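Local coordinates for glycosaminoglycan xylosylkinase (Hydra vulgaris, PDB 5XOM), which probably phosphorylates xylose in the linker that joins glycosaminoglycan chains to proteoglycans, as a secretory-pathway kinase of the Fam20 family, at residues P314-Y326 with C378-D391. Numbering follows the deposited sequence.
Sequences PLVQCCRLRSSTY and CFKEKNKENVIIED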
loop_
_atom_site.group_PDB
_atom_site.type_symbol
_atom_site.label_atom_id
_atom_site.label_comp_id
_atom_site.label_asym_id
_atom_site.label_seq_id
_atom_site.Cartn_x
_atom_site.Cartn_y
_atom_site.Cartn_z
ATOM N N PRO A 314 -30.714 -4.761 12.702
ATOM C CA PRO A 314 -30.733 -3.748 11.633
ATOM C C PRO A 314 -30.840 -4.354 10.246
ATOM O O PRO A 314 -31.600 -3.844 9.418
ATOM C CB PRO A 314 -29.402 -3.009 11.830
ATOM C CG PRO A 314 -29.109 -3.168 13.274
ATOM C CD PRO A 314 -29.579 -4.548 13.620
ATOM N N LEU A 315 -30.125 -5.451 9.972
ATOM C CA LEU A 315 -30.243 -6.065 8.655
ATOM C C LEU A 315 -31.584 -6.766 8.485
ATOM O O LEU A 315 -32.233 -6.625 7.444
ATOM C CB LEU A 315 -29.094 -7.050 8.416
ATOM C CG LEU A 315 -29.216 -7.857 7.123
ATOM C CD1 LEU A 315 -28.892 -6.986 5.921
ATOM C CD2 LEU A 315 -28.295 -9.067 7.177
ATOM N N VAL A 316 -32.026 -7.499 9.509
ATOM C CA VAL A 316 -33.234 -8.314 9.379
ATOM C C VAL A 316 -34.476 -7.436 9.257
ATOM O O VAL A 316 -35.393 -7.742 8.486
ATOM C CB VAL A 316 -33.342 -9.291 10.564
ATOM C CG1 VAL A 316 -34.690 -9.990 10.566
ATOM C CG2 VAL A 316 -32.215 -10.319 10.504
ATOM N N GLN A 317 -34.529 -6.337 10.011
ATOM C CA GLN A 317 -35.718 -5.495 9.983
ATOM C C GLN A 317 -35.695 -4.508 8.820
ATOM O O GLN A 317 -36.747 -4.205 8.249
ATOM C CB GLN A 317 -35.881 -4.769 11.321
ATOM C CG GLN A 317 -36.255 -5.712 12.470
ATOM C CD GLN A 317 -36.455 -4.997 13.790
ATOM O OE1 GLN A 317 -35.997 -3.872 13.981
ATOM N NE2 GLN A 317 -37.162 -5.639 14.713
ATOM N N CYS A 318 -34.516 -4.001 8.446
ATOM C CA CYS A 318 -34.434 -3.011 7.376
ATOM C C CYS A 318 -34.374 -3.631 5.985
ATOM O O CYS A 318 -34.875 -3.030 5.027
ATOM C CB CYS A 318 -33.204 -2.110 7.574
ATOM S SG CYS A 318 -33.253 -1.044 9.050
ATOM N N CYS A 319 -33.788 -4.823 5.857
ATOM C CA CYS A 319 -33.580 -5.472 4.563
ATOM C C CYS A 319 -32.996 -4.497 3.544
ATOM O O CYS A 319 -33.529 -4.297 2.450
ATOM C CB CYS A 319 -34.867 -6.118 4.053
ATOM S SG CYS A 319 -35.204 -7.709 4.855
ATOM N N ARG A 320 -31.926 -3.828 3.954
ATOM C CA ARG A 320 -31.082 -3.065 3.053
ATOM C C ARG A 320 -29.643 -3.486 3.305
ATOM O O ARG A 320 -29.259 -3.772 4.446
ATOM C CB ARG A 320 -31.266 -1.559 3.267
ATOM C CG ARG A 320 -32.725 -1.110 3.111
ATOM C CD ARG A 320 -32.958 0.294 3.647
ATOM N NE ARG A 320 -32.114 1.282 2.988
ATOM C CZ ARG A 320 -32.434 1.884 1.846
ATOM N NH1 ARG A 320 -33.586 1.604 1.248
ATOM N NH2 ARG A 320 -31.605 2.769 1.306
ATOM N N LEU A 321 -28.851 -3.544 2.244
ATOM C CA LEU A 321 -27.479 -4.007 2.371
ATOM C C LEU A 321 -26.642 -3.314 1.319
ATOM O O LEU A 321 -27.002 -3.313 0.138
ATOM C CB LEU A 321 -27.373 -5.530 2.216
ATOM C CG LEU A 321 -25.958 -6.126 2.290
ATOM C CD1 LEU A 321 -25.256 -5.765 3.598
ATOM C CD2 LEU A 321 -25.994 -7.636 2.105
ATOM N N ARG A 322 -25.538 -2.717 1.758
ATOM C CA ARG A 322 -24.652 -2.025 0.836
ATOM C C ARG A 322 -24.046 -3.005 -0.153
ATOM O O ARG A 322 -23.645 -4.113 0.211
ATOM C CB ARG A 322 -23.557 -1.299 1.605
ATOM C CG ARG A 322 -22.426 -0.781 0.733
ATOM C CD ARG A 322 -21.510 0.156 1.513
ATOM N NE ARG A 322 -22.183 1.383 1.927
ATOM C CZ ARG A 322 -22.257 1.795 3.183
ATOM N NH1 ARG A 322 -21.706 1.091 4.172
ATOM N NH2 ARG A 322 -22.887 2.929 3.482
ATOM N N SER A 323 -23.966 -2.574 -1.414
ATOM C CA SER A 323 -23.571 -3.470 -2.494
ATOM C C SER A 323 -22.164 -4.021 -2.285
ATOM O O SER A 323 -21.932 -5.221 -2.462
ATOM C CB SER A 323 -23.682 -2.750 -3.838
ATOM O OG SER A 323 -23.241 -3.576 -4.904
ATOM N N SER A 324 -21.199 -3.154 -1.952
ATOM C CA SER A 324 -19.828 -3.623 -1.754
ATOM C C SER A 324 -19.744 -4.647 -0.624
ATOM O O SER A 324 -18.967 -5.607 -0.703
ATOM C CB SER A 324 -18.881 -2.451 -1.481
ATOM O OG SER A 324 -19.333 -1.644 -0.408
ATOM N N THR A 325 -20.520 -4.447 0.444
ATOM C CA THR A 325 -20.544 -5.412 1.540
ATOM C C THR A 325 -21.047 -6.769 1.058
ATOM O O THR A 325 -20.456 -7.810 1.362
ATOM C CB THR A 325 -21.416 -4.889 2.682
ATOM O OG1 THR A 325 -20.910 -3.626 3.131
ATOM C CG2 THR A 325 -21.396 -5.866 3.858
ATOM N N TYR A 326 -22.147 -6.770 0.300
ATOM C CA TYR A 326 -22.691 -8.011 -0.242
ATOM C C TYR A 326 -21.672 -8.732 -1.117
ATOM O O TYR A 326 -21.498 -9.951 -1.011
ATOM C CB TYR A 326 -23.958 -7.705 -1.035
ATOM C CG TYR A 326 -24.579 -8.890 -1.740
ATOM C CD1 TYR A 326 -25.084 -9.968 -1.023
ATOM C CD2 TYR A 326 -24.670 -8.921 -3.126
ATOM C CE1 TYR A 326 -25.660 -11.050 -1.673
ATOM C CE2 TYR A 326 -25.243 -9.995 -3.783
ATOM C CZ TYR A 326 -25.737 -11.055 -3.053
ATOM O OH TYR A 326 -26.305 -12.125 -3.709
ATOM N N CYS A 378 -34.169 -11.673 3.084
ATOM C CA CYS A 378 -34.533 -10.325 2.654
ATOM C C CYS A 378 -34.830 -10.284 1.163
ATOM O O CYS A 378 -35.778 -9.618 0.731
ATOM C CB CYS A 378 -33.421 -9.331 3.006
ATOM S SG CYS A 378 -33.437 -8.732 4.717
ATOM N N PHE A 379 -34.045 -11.009 0.362
ATOM C CA PHE A 379 -34.304 -11.056 -1.072
ATOM C C PHE A 379 -35.663 -11.670 -1.370
ATOM O O PHE A 379 -36.404 -11.168 -2.221
ATOM C CB PHE A 379 -33.202 -11.842 -1.787
ATOM C CG PHE A 379 -31.874 -11.135 -1.816
ATOM C CD1 PHE A 379 -30.768 -11.744 -2.373
ATOM C CD2 PHE A 379 -31.735 -9.869 -1.296
ATOM C CE1 PHE A 379 -29.543 -11.086 -2.397
ATOM C CE2 PHE A 379 -30.512 -9.227 -1.321
ATOM C CZ PHE A 379 -29.425 -9.834 -1.871
ATOM N N LYS A 380 -36.016 -12.749 -0.670
ATOM C CA LYS A 380 -37.274 -13.424 -0.967
ATOM C C LYS A 380 -38.471 -12.520 -0.708
ATOM O O LYS A 380 -39.475 -12.589 -1.431
ATOM C CB LYS A 380 -37.386 -14.710 -0.143
ATOM C CG LYS A 380 -38.814 -15.172 0.119
ATOM C CD LYS A 380 -38.949 -16.688 0.092
ATOM C CE LYS A 380 -38.665 -17.246 -1.302
ATOM N NZ LYS A 380 -39.063 -18.681 -1.433
ATOM N N GLU A 381 -38.379 -11.647 0.288
ATOM C CA GLU A 381 -39.532 -10.901 0.764
ATOM C C GLU A 381 -39.534 -9.444 0.322
ATOM O O GLU A 381 -40.518 -8.739 0.571
ATOM C CB GLU A 381 -39.607 -11.002 2.286
ATOM C CG GLU A 381 -39.682 -12.449 2.751
ATOM C CD GLU A 381 -39.555 -12.609 4.250
ATOM O OE1 GLU A 381 -39.356 -11.592 4.949
ATOM O OE2 GLU A 381 -39.656 -13.758 4.729
ATOM N N LYS A 382 -38.475 -8.979 -0.349
ATOM C CA LYS A 382 -38.466 -7.633 -0.907
ATOM C C LYS A 382 -37.855 -7.555 -2.302
ATOM O O LYS A 382 -37.877 -6.473 -2.896
ATOM C CB LYS A 382 -37.710 -6.678 0.037
ATOM C CG LYS A 382 -38.495 -6.302 1.292
ATOM C CD LYS A 382 -37.964 -5.051 1.999
ATOM C CE LYS A 382 -36.889 -4.321 1.194
ATOM N NZ LYS A 382 -36.558 -2.979 1.764
ATOM N N ASN A 383 -37.340 -8.667 -2.845
ATOM C CA ASN A 383 -36.636 -8.758 -4.126
ATOM C C ASN A 383 -35.233 -8.176 -4.021
ATOM O O ASN A 383 -35.020 -7.144 -3.372
ATOM C CB ASN A 383 -37.424 -8.092 -5.262
ATOM C CG ASN A 383 -38.808 -8.690 -5.438
ATOM O OD1 ASN A 383 -38.998 -9.902 -5.313
ATOM N ND2 ASN A 383 -39.781 -7.841 -5.733
ATOM N N LYS A 384 -34.274 -8.851 -4.666
ATOM C CA LYS A 384 -32.851 -8.556 -4.490
ATOM C C LYS A 384 -32.511 -7.096 -4.762
ATOM O O LYS A 384 -31.845 -6.445 -3.952
ATOM C CB LYS A 384 -32.036 -9.472 -5.413
ATOM C CG LYS A 384 -30.533 -9.356 -5.253
ATOM C CD LYS A 384 -29.849 -10.481 -6.013
ATOM C CE LYS A 384 -28.353 -10.533 -5.766
ATOM N NZ LYS A 384 -27.561 -10.027 -6.917
ATOM N N GLU A 385 -32.962 -6.559 -5.900
ATOM C CA GLU A 385 -32.572 -5.203 -6.294
ATOM C C GLU A 385 -33.243 -4.107 -5.474
ATOM O O GLU A 385 -32.928 -2.936 -5.698
ATOM C CB GLU A 385 -32.806 -4.961 -7.794
ATOM C CG GLU A 385 -34.193 -5.255 -8.330
ATOM C CD GLU A 385 -34.491 -6.738 -8.377
ATOM O OE1 GLU A 385 -35.550 -7.144 -7.854
ATOM O OE2 GLU A 385 -33.630 -7.507 -8.849
ATOM N N ASN A 386 -34.166 -4.428 -4.561
ATOM C CA ASN A 386 -34.594 -3.422 -3.589
ATOM C C ASN A 386 -33.878 -3.552 -2.246
ATOM O O ASN A 386 -34.062 -2.695 -1.368
ATOM C CB ASN A 386 -36.108 -3.490 -3.332
ATOM C CG ASN A 386 -36.919 -3.434 -4.614
ATOM O OD1 ASN A 386 -37.783 -4.283 -4.842
ATOM N ND2 ASN A 386 -36.613 -2.479 -5.473
ATOM N N VAL A 387 -33.083 -4.601 -2.057
ATOM C CA VAL A 387 -32.287 -4.779 -0.845
ATOM C C VAL A 387 -30.849 -4.327 -1.056
ATOM O O VAL A 387 -30.270 -3.675 -0.190
ATOM C CB VAL A 387 -32.342 -6.248 -0.372
ATOM C CG1 VAL A 387 -31.218 -6.520 0.623
ATOM C CG2 VAL A 387 -33.702 -6.559 0.237
ATOM N N ILE A 388 -30.251 -4.681 -2.189
ATOM C CA ILE A 388 -28.881 -4.291 -2.490
ATOM C C ILE A 388 -28.873 -2.832 -2.932
ATOM O O ILE A 388 -29.445 -2.487 -3.970
ATOM C CB ILE A 388 -28.284 -5.202 -3.572
ATOM C CG1 ILE A 388 -28.256 -6.649 -3.077
ATOM C CG2 ILE A 388 -26.908 -4.725 -3.979
ATOM C CD1 ILE A 388 -27.631 -6.806 -1.699
ATOM N N ILE A 389 -28.228 -1.973 -2.142
ATOM C CA ILE A 389 -28.109 -0.549 -2.445
ATOM C C ILE A 389 -26.674 -0.256 -2.856
ATOM O O ILE A 389 -25.737 -0.456 -2.071
ATOM C CB ILE A 389 -28.528 0.337 -1.260
ATOM C CG1 ILE A 389 -30.047 0.348 -1.092
ATOM C CG2 ILE A 389 -28.048 1.761 -1.469
ATOM C CD1 ILE A 389 -30.567 -0.657 -0.137
ATOM N N GLU A 390 -26.503 0.231 -4.083
ATOM C CA GLU A 390 -25.200 0.684 -4.563
ATOM C C GLU A 390 -25.086 2.169 -4.249
ATOM O O GLU A 390 -25.591 3.012 -4.992
ATOM C CB GLU A 390 -25.035 0.410 -6.055
ATOM C CG GLU A 390 -23.749 0.994 -6.630
ATOM C CD GLU A 390 -22.494 0.412 -5.990
ATOM O OE1 GLU A 390 -22.067 -0.693 -6.388
ATOM O OE2 GLU A 390 -21.946 1.049 -5.067
ATOM N N ASP A 391 -24.447 2.492 -3.125
ATOM C CA ASP A 391 -24.188 3.874 -2.752
ATOM C C ASP A 391 -22.750 4.282 -3.028
ATOM O O ASP A 391 -22.325 5.356 -2.589
ATOM C CB ASP A 391 -24.531 4.109 -1.275
ATOM C CG ASP A 391 -23.581 3.386 -0.311
ATOM O OD1 ASP A 391 -22.805 2.502 -0.743
ATOM O OD2 ASP A 391 -23.612 3.719 0.894
HETATM O O HOH W 1 -20.533 -2.419 -5.217
HETATM O O HOH W 2 -21.682 -0.113 -2.215
#
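Leu321 and Arg322 pair with Ile388 and Ile389 in a two-stranded parallel sheet that ties the C-terminal tail to the helical part of the Fam20 kinase domain. Three backbone bonds set the register: Leu321 N to Val387 O (2.8 Å), Ile389 N to Leu321 O (2.9 Å) and Ser323 N to Ile389 O. The Arg322 chain bends at chi3 (-65°), which brings its guanidinium side-on to Asp391, the two planes 14° apart. Arg322 NE reaches both oxygens of Asp391, and Arg322 NH2 adds a 2.8 Å bond to the syn lone pair of Asp391 OD2. On the same face of the sheet, Ile389 turns its CD1 over the centre of the Arg320 guanidinium. On the other, Ile388 CD1 points at the Tyr326 ring face, 4.1 Å from its centroid. The edge of Phe379 also turns to the Tyr326 face, an offset T-shaped pair (planes at 70°). The Cys319–Cys378 disulfide joins the residue just after helix 313-318 to the last turns of helix 358-382. Farther out, Asp262 and Asp265 of helix 259-273 hold Arg322 NH1. Glu390 OE2 accepts from His392 N, and water 1 links Ser323 OG to Glu390 OE1, donating to Glu390 OE1 at 2.6 Å.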